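Long-range contacts in PHD-type domain-containing protein (Chaetomium thermophilum, PDB 6VHF), which binds a zinc ion and, as part of Cfp1, forms the RbBP5-interacting domain that joins it to the histone methyltransferase complex COMPASS: residues Leu20-Ile24 and Leu156-Ile160; Ile34-Ile38 and Trp141-Thr146; Ala47-Ile52 and Asp123-Ala127. All blocks are in the same frame, centred on the assembly; numbering follows the deposited sequence.

In the fold
Interactions 1 and 2 tie the same two long helices, 4-46 and 141-177, at points whose centres lie 21 Å apart, whereas interaction 3 joins two loops about 29 Å from the centre of the chain. The first two are partly buried and largely apolar: leucines and isoleucines carry interaction 1, near the middle of the helix pair, while at interaction 2 a tryptophan brings in an aromatic edge close to the zinc site. Interaction 3 is a surface contact, where a charged guanidinium held by an aspartate serves as a platform for an isoleucine. No hydrogen bond crosses any of them; R125 bonds D123 within its segment and W141 bonds C57 outside.

Interaction 1 of 3, residues Leu20-Ile24 and Leu156-Ile160; sequences LSEQI and LALQI
L20 and I24, one turn apart on helix 4-46, mesh with L156 and I160, one turn apart on helix 141-177, and most of the contact is apolar. L156 is at its middle: its CB lies 3.5 Å from I24 CG1, its CD1 sits between Q23 CG and I24 CG1, and its CD2 meets L20 CD2 at 3.7 Å. With CG set anti to the carbonyl carbon (chi1 -65°), the fork of this leucine is carried in among three residues of the facing helix. L20 and I160 run past each other in opposite directions, bringing L20 CB to 3.7 Å from I160 CG1. Beyond I24 CG1, the end methyl CD1 reaches A157, whose small CB lies 4.2 Å away. The local axes approach to 9.6 Å at 162°, the shallow, nearly antiparallel crossing familiar from coiled coils. Helix 64-77 adds a third helix along one side, with L76 against L20 and S73 against L156.

Of the polar residues, Q159 and Q23 lend their carbon atoms. Q159 offers CB to L20 CD1 at 3.9 Å. Q23 gives its CG to L156; a bend at chi2 (57°) then leads the amide off, where NE2 is hydrogen-bonded to S73 OG. S21 differs: its OG itself lies against I160 CD1, while the hydroxyl is hydrogen-bonded to R17 O one turn back.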
ATOM      1  N   LEU A  20      -8.480   6.012  -4.781  1.00 36.11           N
ATOM      2  CA  LEU A  20      -7.428   5.098  -5.205  1.00 39.27           C
ATOM      3  C   LEU A  20      -6.084   5.804  -5.257  1.00 38.92           C
ATOM      4  O   LEU A  20      -5.065   5.213  -4.891  1.00 35.17           O
ATOM      5  CB  LEU A  20      -7.763   4.484  -6.563  1.00 38.23           C
ATOM      6  CG  LEU A  20      -8.987   3.557  -6.601  1.00 44.33           C
ATOM      7  CD1 LEU A  20      -9.424   3.296  -8.048  1.00 42.21           C
ATOM      8  CD2 LEU A  20      -8.670   2.249  -5.893  1.00 43.27           C
ATOM      9  N   SER A  21      -6.061   7.073  -5.702  1.00 36.64           N
ATOM     10  CA  SER A  21      -4.806   7.819  -5.740  1.00 40.03           C
ATOM     11  C   SER A  21      -4.271   8.083  -4.338  1.00 43.82           C
ATOM     12  O   SER A  21      -3.055   7.979  -4.102  1.00 41.00           O
ATOM     13  CB  SER A  21      -4.987   9.125  -6.497  1.00 34.59           C
ATOM     14  OG  SER A  21      -5.297   8.820  -7.836  1.00 39.73           O
ATOM     15  N   GLU A  22      -5.164   8.416  -3.397  1.00 40.04           N
ATOM     16  CA  GLU A  22      -4.761   8.568  -2.003  1.00 42.05           C
ATOM     17  C   GLU A  22      -4.256   7.246  -1.422  1.00 43.85           C
ATOM     18  O   GLU A  22      -3.293   7.226  -0.647  1.00 40.80           O
ATOM     19  CB  GLU A  22      -5.930   9.117  -1.189  1.00 46.64           C
ATOM     20  CG  GLU A  22      -6.248  10.582  -1.506  1.00 48.84           C
ATOM     21  CD  GLU A  22      -7.719  10.952  -1.300  1.00 58.60           C
ATOM     22  OE1 GLU A  22      -8.157  11.958  -1.906  1.00 60.25           O
ATOM     23  OE2 GLU A  22      -8.440  10.251  -0.540  1.00 58.42           O
ATOM     24  N   GLN A  23      -4.875   6.125  -1.797  1.00 42.33           N
ATOM     25  CA  GLN A  23      -4.344   4.846  -1.330  1.00 42.30           C
ATOM     26  C   GLN A  23      -2.943   4.581  -1.893  1.00 43.03           C
ATOM     27  O   GLN A  23      -2.085   4.001  -1.206  1.00 40.31           O
ATOM     28  CB  GLN A  23      -5.298   3.710  -1.698  1.00 37.57           C
ATOM     29  CG  GLN A  23      -4.956   2.348  -1.061  1.00 45.79           C
ATOM     30  CD  GLN A  23      -4.889   2.391   0.471  1.00 50.09           C
ATOM     31  OE1 GLN A  23      -5.333   3.346   1.097  1.00 51.96           O
ATOM     32  NE2 GLN A  23      -4.320   1.352   1.071  1.00 56.58           N
ATOM     33  N   ILE A  24      -2.688   4.987  -3.139  1.00 40.06           N
ATOM     34  CA  ILE A  24      -1.360   4.781  -3.706  1.00 38.28           C
ATOM     35  C   ILE A  24      -0.337   5.628  -2.966  1.00 40.89           C
ATOM     36  O   ILE A  24       0.776   5.160  -2.671  1.00 40.62           O
ATOM     37  CB  ILE A  24      -1.366   5.072  -5.213  1.00 35.77           C
ATOM     38  CG1 ILE A  24      -1.998   3.897  -5.981  1.00 39.24           C
ATOM     39  CG2 ILE A  24       0.041   5.368  -5.703  1.00 38.94           C
ATOM     40  CD1 ILE A  24      -2.263   4.149  -7.482  1.00 31.80           C
ATOM     41  N   LEU A 156      -3.820  -0.946  -7.802  1.00 39.84           N
ATOM     42  CA  LEU A 156      -4.598   0.275  -7.642  1.00 39.71           C
ATOM     43  C   LEU A 156      -4.545   1.140  -8.895  1.00 40.08           C
ATOM     44  O   LEU A 156      -5.551   1.748  -9.268  1.00 34.67           O
ATOM     45  CB  LEU A 156      -4.084   1.065  -6.438  1.00 42.72           C
ATOM     46  CG  LEU A 156      -4.249   0.412  -5.069  1.00 46.28           C
ATOM     47  CD1 LEU A 156      -3.250   1.015  -4.048  1.00 44.49           C
ATOM     48  CD2 LEU A 156      -5.670   0.524  -4.586  1.00 39.85           C
ATOM     49  N   ALA A 157      -3.369   1.239  -9.540  1.00 35.72           N
ATOM     50  CA  ALA A 157      -3.279   2.020 -10.772  1.00 37.32           C
ATOM     51  C   ALA A 157      -4.070   1.365 -11.899  1.00 39.18           C
ATOM     52  O   ALA A 157      -4.696   2.061 -12.702  1.00 40.32           O
ATOM     53  CB  ALA A 157      -1.815   2.222 -11.188  1.00 34.17           C
ATOM     54  N   LEU A 158      -4.040   0.032 -11.982  1.00 37.23           N
ATOM     55  CA  LEU A 158      -4.894  -0.687 -12.924  1.00 40.95           C
ATOM     56  C   LEU A 158      -6.365  -0.341 -12.707  1.00 42.85           C
ATOM     57  O   LEU A 158      -7.090  -0.035 -13.663  1.00 42.85           O
ATOM     58  CB  LEU A 158      -4.677  -2.188 -12.767  1.00 41.13           C
ATOM     59  CG  LEU A 158      -5.394  -3.180 -13.683  1.00 44.46           C
ATOM     60  CD1 LEU A 158      -4.480  -4.382 -13.866  1.00 40.33           C
ATOM     61  CD2 LEU A 158      -6.758  -3.617 -13.117  1.00 45.26           C
ATOM     62  N   GLN A 159      -6.822  -0.391 -11.451  1.00 40.68           N
ATOM     63  CA  GLN A 159      -8.195  -0.007 -11.132  1.00 45.45           C
ATOM     64  C   GLN A 159      -8.514   1.403 -11.622  1.00 43.72           C
ATOM     65  O   GLN A 159      -9.592   1.642 -12.171  1.00 35.08           O
ATOM     66  CB  GLN A 159      -8.439  -0.110  -9.628  1.00 44.66           C
ATOM     67  CG  GLN A 159      -8.352  -1.531  -9.079  1.00 52.90           C
ATOM     68  CD  GLN A 159      -9.561  -2.392  -9.456  1.00 59.81           C
ATOM     69  OE1 GLN A 159     -10.562  -2.428  -8.736  1.00 62.47           O
ATOM     70  NE2 GLN A 159      -9.464  -3.094 -10.584  1.00 54.61           N
ATOM     71  N   ILE A 160      -7.593   2.355 -11.442  1.00 38.60           N
ATOM     72  CA  ILE A 160      -7.872   3.701 -11.937  1.00 42.26           C
ATOM     73  C   ILE A 160      -8.097   3.670 -13.446  1.00 43.82           C
ATOM     74  O   ILE A 160      -9.032   4.299 -13.965  1.00 40.56           O
ATOM     75  CB  ILE A 160      -6.744   4.673 -11.542  1.00 35.78           C
ATOM     76  CG1 ILE A 160      -6.886   5.109 -10.081  1.00 40.29           C
ATOM     77  CG2 ILE A 160      -6.732   5.895 -12.461  1.00 35.39           C
ATOM     78  CD1 ILE A 160      -5.556   5.720  -9.466  1.00 33.66           C
TER

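Interaction 2 of 3, residues Ile34-Ile38 and Trp141-Thr146; sequences IELAI and WGALLT
The indole of W141 presents the rim of its six-membered ring to helix 4-46: I38 N lies in the ring plane, 3.7 Å from CH2 of W141, and I34 O approaches near that plane too. A37 CB meets the rim obliquely, 3.7 Å from W141 CH2, while I38 lays its CG1 alongside in the opposing direction. Y59 packs edge-to-face with the indole, and NE1 is hydrogen-bonded to the carbonyl of the zinc ligand C57. W141 CG sits between the backbone N and the carbonyl carbon (chi1 57°), a position hindered inside a helix but tolerable at the first residue of helix 141-177. Here the two long helices run almost exactly antiparallel, at 173°, beside the zinc finger, and the small G142 lies opposite I38, their CA atoms 6.9 Å apart. I34 fills the next level, CD1 3.7 Å from L145 CB and CG2 3.7 Å from T146 OG1. Cutting I34 back to an alanine would remove both methyls and probably leave L145 and T146 facing a gap. T146 OG1 donates to G142 O at 2.9 Å, tilted 24° from the carbonyl plane, and T146 N reaches the same oxygen from the opposite face.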
ATOM      1  N   ILE A  34       9.132   0.917   5.272  1.00 43.37           N
ATOM      2  CA  ILE A  34       9.921  -0.298   5.104  1.00 39.85           C
ATOM      3  C   ILE A  34      11.394   0.047   4.919  1.00 42.45           C
ATOM      4  O   ILE A  34      12.277  -0.582   5.516  1.00 39.64           O
ATOM      5  CB  ILE A  34       9.387  -1.118   3.923  1.00 38.95           C
ATOM      6  CG1 ILE A  34       7.941  -1.554   4.175  1.00 43.85           C
ATOM      7  CG2 ILE A  34      10.252  -2.336   3.693  1.00 44.87           C
ATOM      8  CD1 ILE A  34       7.278  -2.123   2.914  1.00 42.74           C
ATOM      9  N   GLU A  35      11.686   1.048   4.083  1.00 37.94           N
ATOM     10  CA  GLU A  35      13.064   1.503   3.955  1.00 44.08           C
ATOM     11  C   GLU A  35      13.622   1.976   5.298  1.00 42.82           C
ATOM     12  O   GLU A  35      14.763   1.662   5.643  1.00 40.01           O
ATOM     13  CB  GLU A  35      13.158   2.622   2.918  1.00 46.28           C
ATOM     14  CG  GLU A  35      14.357   2.507   1.996  1.00 54.22           C
ATOM     15  CD  GLU A  35      14.349   3.543   0.865  1.00 70.20           C
ATOM     16  OE1 GLU A  35      15.228   4.444   0.882  1.00 63.49           O
ATOM     17  OE2 GLU A  35      13.465   3.456  -0.035  1.00 70.13           O
ATOM     18  N   LEU A  36      12.847   2.754   6.062  1.00 41.43           N
ATOM     19  CA  LEU A  36      13.353   3.209   7.354  1.00 41.17           C
ATOM     20  C   LEU A  36      13.655   2.025   8.273  1.00 42.18           C
ATOM     21  O   LEU A  36      14.661   2.032   8.999  1.00 40.47           O
ATOM     22  CB  LEU A  36      12.366   4.178   8.005  1.00 34.29           C
ATOM     23  CG  LEU A  36      12.539   4.465   9.502  1.00 40.50           C
ATOM     24  CD1 LEU A  36      13.883   5.115   9.789  1.00 39.26           C
ATOM     25  CD2 LEU A  36      11.419   5.333  10.028  1.00 43.37           C
ATOM     26  N   ALA A  37      12.817   0.986   8.222  1.00 36.90           N
ATOM     27  CA  ALA A  37      13.026  -0.192   9.054  1.00 38.82           C
ATOM     28  C   ALA A  37      14.296  -0.921   8.646  1.00 44.11           C
ATOM     29  O   ALA A  37      15.116  -1.277   9.502  1.00 42.52           O
ATOM     30  CB  ALA A  37      11.813  -1.123   8.963  1.00 42.90           C
ATOM     31  N   ILE A  38      14.494  -1.112   7.337  1.00 41.22           N
ATOM     32  CA  ILE A  38      15.722  -1.722   6.845  1.00 42.63           C
ATOM     33  C   ILE A  38      16.948  -0.933   7.308  1.00 41.06           C
ATOM     34  O   ILE A  38      17.907  -1.517   7.816  1.00 39.99           O
ATOM     35  CB  ILE A  38      15.662  -1.864   5.316  1.00 37.76           C
ATOM     36  CG1 ILE A  38      14.734  -3.012   4.944  1.00 45.63           C
ATOM     37  CG2 ILE A  38      17.039  -2.147   4.743  1.00 39.33           C
ATOM     38  CD1 ILE A  38      14.135  -2.904   3.529  1.00 43.72           C
ATOM     39  N   TRP A 141      10.936 -10.274   5.798  1.00 54.54           N
ATOM     40  CA  TRP A 141       9.951  -9.200   5.759  1.00 54.46           C
ATOM     41  C   TRP A 141      10.350  -8.103   4.775  1.00 54.33           C
ATOM     42  O   TRP A 141       9.488  -7.550   4.077  1.00 52.16           O
ATOM     43  CB  TRP A 141       9.731  -8.620   7.157  1.00 55.13           C
ATOM     44  CG  TRP A 141      10.970  -8.083   7.867  1.00 58.65           C
ATOM     45  CD1 TRP A 141      11.765  -8.757   8.759  1.00 53.62           C
ATOM     46  CD2 TRP A 141      11.513  -6.752   7.775  1.00 54.54           C
ATOM     47  NE1 TRP A 141      12.769  -7.935   9.210  1.00 55.72           N
ATOM     48  CE2 TRP A 141      12.639  -6.702   8.623  1.00 52.30           C
ATOM     49  CE3 TRP A 141      11.154  -5.602   7.059  1.00 51.53           C
ATOM     50  CZ2 TRP A 141      13.414  -5.553   8.771  1.00 48.60           C
ATOM     51  CZ3 TRP A 141      11.923  -4.462   7.201  1.00 52.01           C
ATOM     52  CH2 TRP A 141      13.046  -4.445   8.056  1.00 51.33           C
ATOM     53  N   GLY A 142      11.642  -7.779   4.708  1.00 49.18           N
ATOM     54  CA  GLY A 142      12.090  -6.697   3.846  1.00 48.12           C
ATOM     55  C   GLY A 142      11.643  -6.867   2.409  1.00 55.94           C
ATOM     56  O   GLY A 142      10.967  -6.001   1.847  1.00 49.35           O
ATOM     57  N   ALA A 143      12.000  -7.995   1.796  1.00 56.14           N
ATOM     58  CA  ALA A 143      11.664  -8.196   0.393  1.00 51.78           C
ATOM     59  C   ALA A 143      10.190  -8.513   0.191  1.00 52.82           C
ATOM     60  O   ALA A 143       9.609  -8.113  -0.827  1.00 55.21           O
ATOM     61  CB  ALA A 143      12.529  -9.305  -0.200  1.00 48.72           C
ATOM     62  N   LEU A 144       9.556  -9.200   1.138  1.00 48.45           N
ATOM     63  CA  LEU A 144       8.168  -9.572   0.919  1.00 51.29           C
ATOM     64  C   LEU A 144       7.221  -8.384   1.072  1.00 54.86           C
ATOM     65  O   LEU A 144       6.336  -8.192   0.233  1.00 53.08           O
ATOM     66  CB  LEU A 144       7.782 -10.716   1.849  1.00 53.62           C
ATOM     67  CG  LEU A 144       8.578 -11.992   1.537  1.00 67.50           C
ATOM     68  CD1 LEU A 144       7.980 -13.211   2.223  1.00 72.92           C
ATOM     69  CD2 LEU A 144       8.673 -12.228   0.039  1.00 60.11           C
ATOM     70  N   LEU A 145       7.384  -7.582   2.130  1.00 52.71           N
ATOM     71  CA  LEU A 145       6.562  -6.387   2.311  1.00 49.65           C
ATOM     72  C   LEU A 145       6.781  -5.384   1.184  1.00 50.37           C
ATOM     73  O   LEU A 145       5.831  -4.719   0.744  1.00 44.54           O
ATOM     74  CB  LEU A 145       6.877  -5.721   3.652  1.00 50.33           C
ATOM     75  CG  LEU A 145       6.557  -6.355   5.008  1.00 51.96           C
ATOM     76  CD1 LEU A 145       6.765  -5.329   6.128  1.00 49.05           C
ATOM     77  CD2 LEU A 145       5.139  -6.884   5.021  1.00 53.85           C
ATOM     78  N   THR A 146       8.035  -5.220   0.740  1.00 44.94           N
ATOM     79  CA  THR A 146       8.294  -4.406  -0.443  1.00 48.92           C
ATOM     80  C   THR A 146       7.490  -4.910  -1.638  1.00 52.05           C
ATOM     81  O   THR A 146       6.860  -4.124  -2.356  1.00 50.21           O
ATOM     82  CB  THR A 146       9.787  -4.405  -0.771  1.00 48.41           C
ATOM     83  OG1 THR A 146      10.495  -3.609   0.188  1.00 47.54           O
ATOM     84  CG2 THR A 146      10.037  -3.862  -2.183  1.00 46.69           C
TER

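Interaction 3 of 3, residues Ala47-Ile52 and Asp123-Ala127; sequences AGIPGI and DPRTA
I49 lies over one face of the R125 guanidinium, and this is where the two loops pack closely: CD1 of I49 stands over the centre of that face, 3.5 Å from R125 CZ, with CG1 following at 3.6 Å from R125 NH1. The flat, delocalised group has little affinity for water above its plane, so an isoleucine can cover it while the N-H groups remain directed outward along the edge. There D123 takes hold side-on: R125 NE gives OD1 of D123 a bond of 2.9 Å, nearly straight at 164°, and NH2 of R125 bonds OD2, both through syn lone pairs and close to the guanidinium plane. The two-pronged bridge fixes the rotation of the group and so keeps one face turned to the isoleucine.

D123 OD1 accepts again from R125 N, 3.1 Å away and 37° above the carboxylate plane, which closes an Asx turn around P124. The facing loop, just after helix 4-46, has its own turn of type II from I49 to I52; P50 and G51 take the central positions, where such a turn suits a proline first and a glycine, with its positive phi, second. G48, with positive phi, begins that exit from the helix. The loops precede the zinc ligands C57 and C130 respectively, and the side chain of T126 is about 12 Å from the zinc ion.

A second tight point is purely methyl: I52 CD1 and T126 CG2 meet tip to tip at 3.5 Å, and I49 CD1 also lies near T126 CG2. T126 holds that methyl anti to its carbonyl carbon, with OG1 between the backbone N and that carbon (chi1 65°), which turns CG2 to I52. Toward solvent the fit slackens. A47, exposed, approaches obliquely with its CB, 4.0 Å from R125 NH1.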
ATOM      1  N   ALA A  47      26.485  -1.031  14.625  1.00 38.28           N
ATOM      2  CA  ALA A  47      26.938  -0.427  15.875  1.00 42.06           C
ATOM      3  C   ALA A  47      27.706  -1.399  16.759  1.00 44.80           C
ATOM      4  O   ALA A  47      28.287  -0.970  17.764  1.00 46.03           O
ATOM      5  CB  ALA A  47      25.740   0.134  16.654  1.00 42.04           C
ATOM      6  N   GLY A  48      27.726  -2.682  16.418  1.00 49.73           N
ATOM      7  CA  GLY A  48      28.411  -3.652  17.253  1.00 52.98           C
ATOM      8  C   GLY A  48      27.848  -3.754  18.655  1.00 50.57           C
ATOM      9  O   GLY A  48      28.613  -3.778  19.624  1.00 54.84           O
ATOM     10  N   ILE A  49      26.529  -3.803  18.787  1.00 50.14           N
ATOM     11  CA  ILE A  49      25.897  -3.982  20.096  1.00 51.52           C
ATOM     12  C   ILE A  49      25.962  -5.464  20.441  1.00 53.73           C
ATOM     13  O   ILE A  49      25.656  -6.307  19.577  1.00 52.16           O
ATOM     14  CB  ILE A  49      24.438  -3.497  20.115  1.00 49.14           C
ATOM     15  CG1 ILE A  49      24.282  -2.102  19.493  1.00 50.04           C
ATOM     16  CG2 ILE A  49      23.872  -3.503  21.529  1.00 45.90           C
ATOM     17  CD1 ILE A  49      22.804  -1.758  19.195  1.00 43.00           C
ATOM     18  N   PRO A  50      26.328  -5.817  21.677  1.00 52.01           N
ATOM     19  CA  PRO A  50      26.461  -7.238  22.039  1.00 54.21           C
ATOM     20  C   PRO A  50      25.192  -8.018  21.733  1.00 53.79           C
ATOM     21  O   PRO A  50      24.087  -7.613  22.101  1.00 53.77           O
ATOM     22  CB  PRO A  50      26.754  -7.195  23.548  1.00 50.11           C
ATOM     23  CG  PRO A  50      27.460  -5.867  23.747  1.00 49.53           C
ATOM     24  CD  PRO A  50      26.807  -4.919  22.751  1.00 51.56           C
ATOM     25  N   GLY A  51      25.366  -9.144  21.036  1.00 52.39           N
ATOM     26  CA  GLY A  51      24.261  -9.997  20.661  1.00 53.06           C
ATOM     27  C   GLY A  51      23.519  -9.586  19.409  1.00 55.07           C
ATOM     28  O   GLY A  51      22.806 -10.412  18.830  1.00 57.01           O
ATOM     29  N   ILE A  52      23.653  -8.338  18.965  1.00 53.24           N
ATOM     30  CA  ILE A  52      22.923  -7.874  17.781  1.00 53.07           C
ATOM     31  C   ILE A  52      23.813  -8.176  16.592  1.00 56.07           C
ATOM     32  O   ILE A  52      24.676  -7.387  16.196  1.00 58.52           O
ATOM     33  CB  ILE A  52      22.524  -6.409  17.901  1.00 51.49           C
ATOM     34  CG1 ILE A  52      21.439  -6.319  18.963  1.00 44.81           C
ATOM     35  CG2 ILE A  52      21.981  -5.859  16.581  1.00 56.05           C
ATOM     36  CD1 ILE A  52      21.256  -4.958  19.515  1.00 51.96           C
ATOM     37  N   ASP A 123      17.122   0.974  24.604  1.00 65.07           N
ATOM     38  CA  ASP A 123      18.089   1.374  23.588  1.00 59.43           C
ATOM     39  C   ASP A 123      17.415   1.937  22.338  1.00 58.76           C
ATOM     40  O   ASP A 123      16.755   1.195  21.595  1.00 57.61           O
ATOM     41  CB  ASP A 123      18.957   0.168  23.230  1.00 50.32           C
ATOM     42  CG  ASP A 123      20.248   0.560  22.533  1.00 53.69           C
ATOM     43  OD1 ASP A 123      20.278   1.606  21.855  1.00 50.52           O
ATOM     44  OD2 ASP A 123      21.258  -0.164  22.700  1.00 55.71           O
ATOM     45  N   PRO A 124      17.579   3.233  22.061  1.00 55.92           N
ATOM     46  CA  PRO A 124      16.913   3.827  20.890  1.00 50.52           C
ATOM     47  C   PRO A 124      17.323   3.185  19.586  1.00 50.06           C
ATOM     48  O   PRO A 124      16.572   3.270  18.604  1.00 49.99           O
ATOM     49  CB  PRO A 124      17.351   5.296  20.936  1.00 50.71           C
ATOM     50  CG  PRO A 124      17.955   5.507  22.268  1.00 49.36           C
ATOM     51  CD  PRO A 124      18.473   4.186  22.735  1.00 51.63           C
ATOM     52  N   ARG A 125      18.498   2.547  19.533  1.00 47.40           N
ATOM     53  CA  ARG A 125      18.931   1.939  18.283  1.00 47.98           C
ATOM     54  C   ARG A 125      18.121   0.698  17.940  1.00 47.98           C
ATOM     55  O   ARG A 125      18.119   0.284  16.776  1.00 47.80           O
ATOM     56  CB  ARG A 125      20.423   1.586  18.336  1.00 41.61           C
ATOM     57  CG  ARG A 125      21.343   2.788  18.539  1.00 43.97           C
ATOM     58  CD  ARG A 125      22.752   2.359  19.010  1.00 43.18           C
ATOM     59  NE  ARG A 125      22.708   1.632  20.281  1.00 40.03           N
ATOM     60  CZ  ARG A 125      23.783   1.140  20.912  1.00 50.32           C
ATOM     61  NH1 ARG A 125      25.010   1.272  20.392  1.00 39.73           N
ATOM     62  NH2 ARG A 125      23.630   0.496  22.068  1.00 45.91           N
ATOM     63  N   THR A 126      17.459   0.084  18.927  1.00 48.20           N
ATOM     64  CA  THR A 126      16.724  -1.160  18.718  1.00 47.82           C
ATOM     65  C   THR A 126      15.303  -1.110  19.265  1.00 49.56           C
ATOM     66  O   THR A 126      14.642  -2.152  19.318  1.00 52.50           O
ATOM     67  CB  THR A 126      17.463  -2.326  19.374  1.00 55.04           C
ATOM     68  OG1 THR A 126      17.470  -2.126  20.792  1.00 53.74           O
ATOM     69  CG2 THR A 126      18.895  -2.419  18.865  1.00 47.56           C
ATOM     70  N   ALA A 127      14.830   0.049  19.710  1.00 49.59           N
ATOM     71  CA  ALA A 127      13.503   0.132  20.305  1.00 55.49           C
ATOM     72  C   ALA A 127      12.442  -0.118  19.245  1.00 55.62           C
ATOM     73  O   ALA A 127      12.474   0.480  18.166  1.00 51.82           O
ATOM     74  CB  ALA A 127      13.285   1.504  20.947  1.00 58.33           C
TER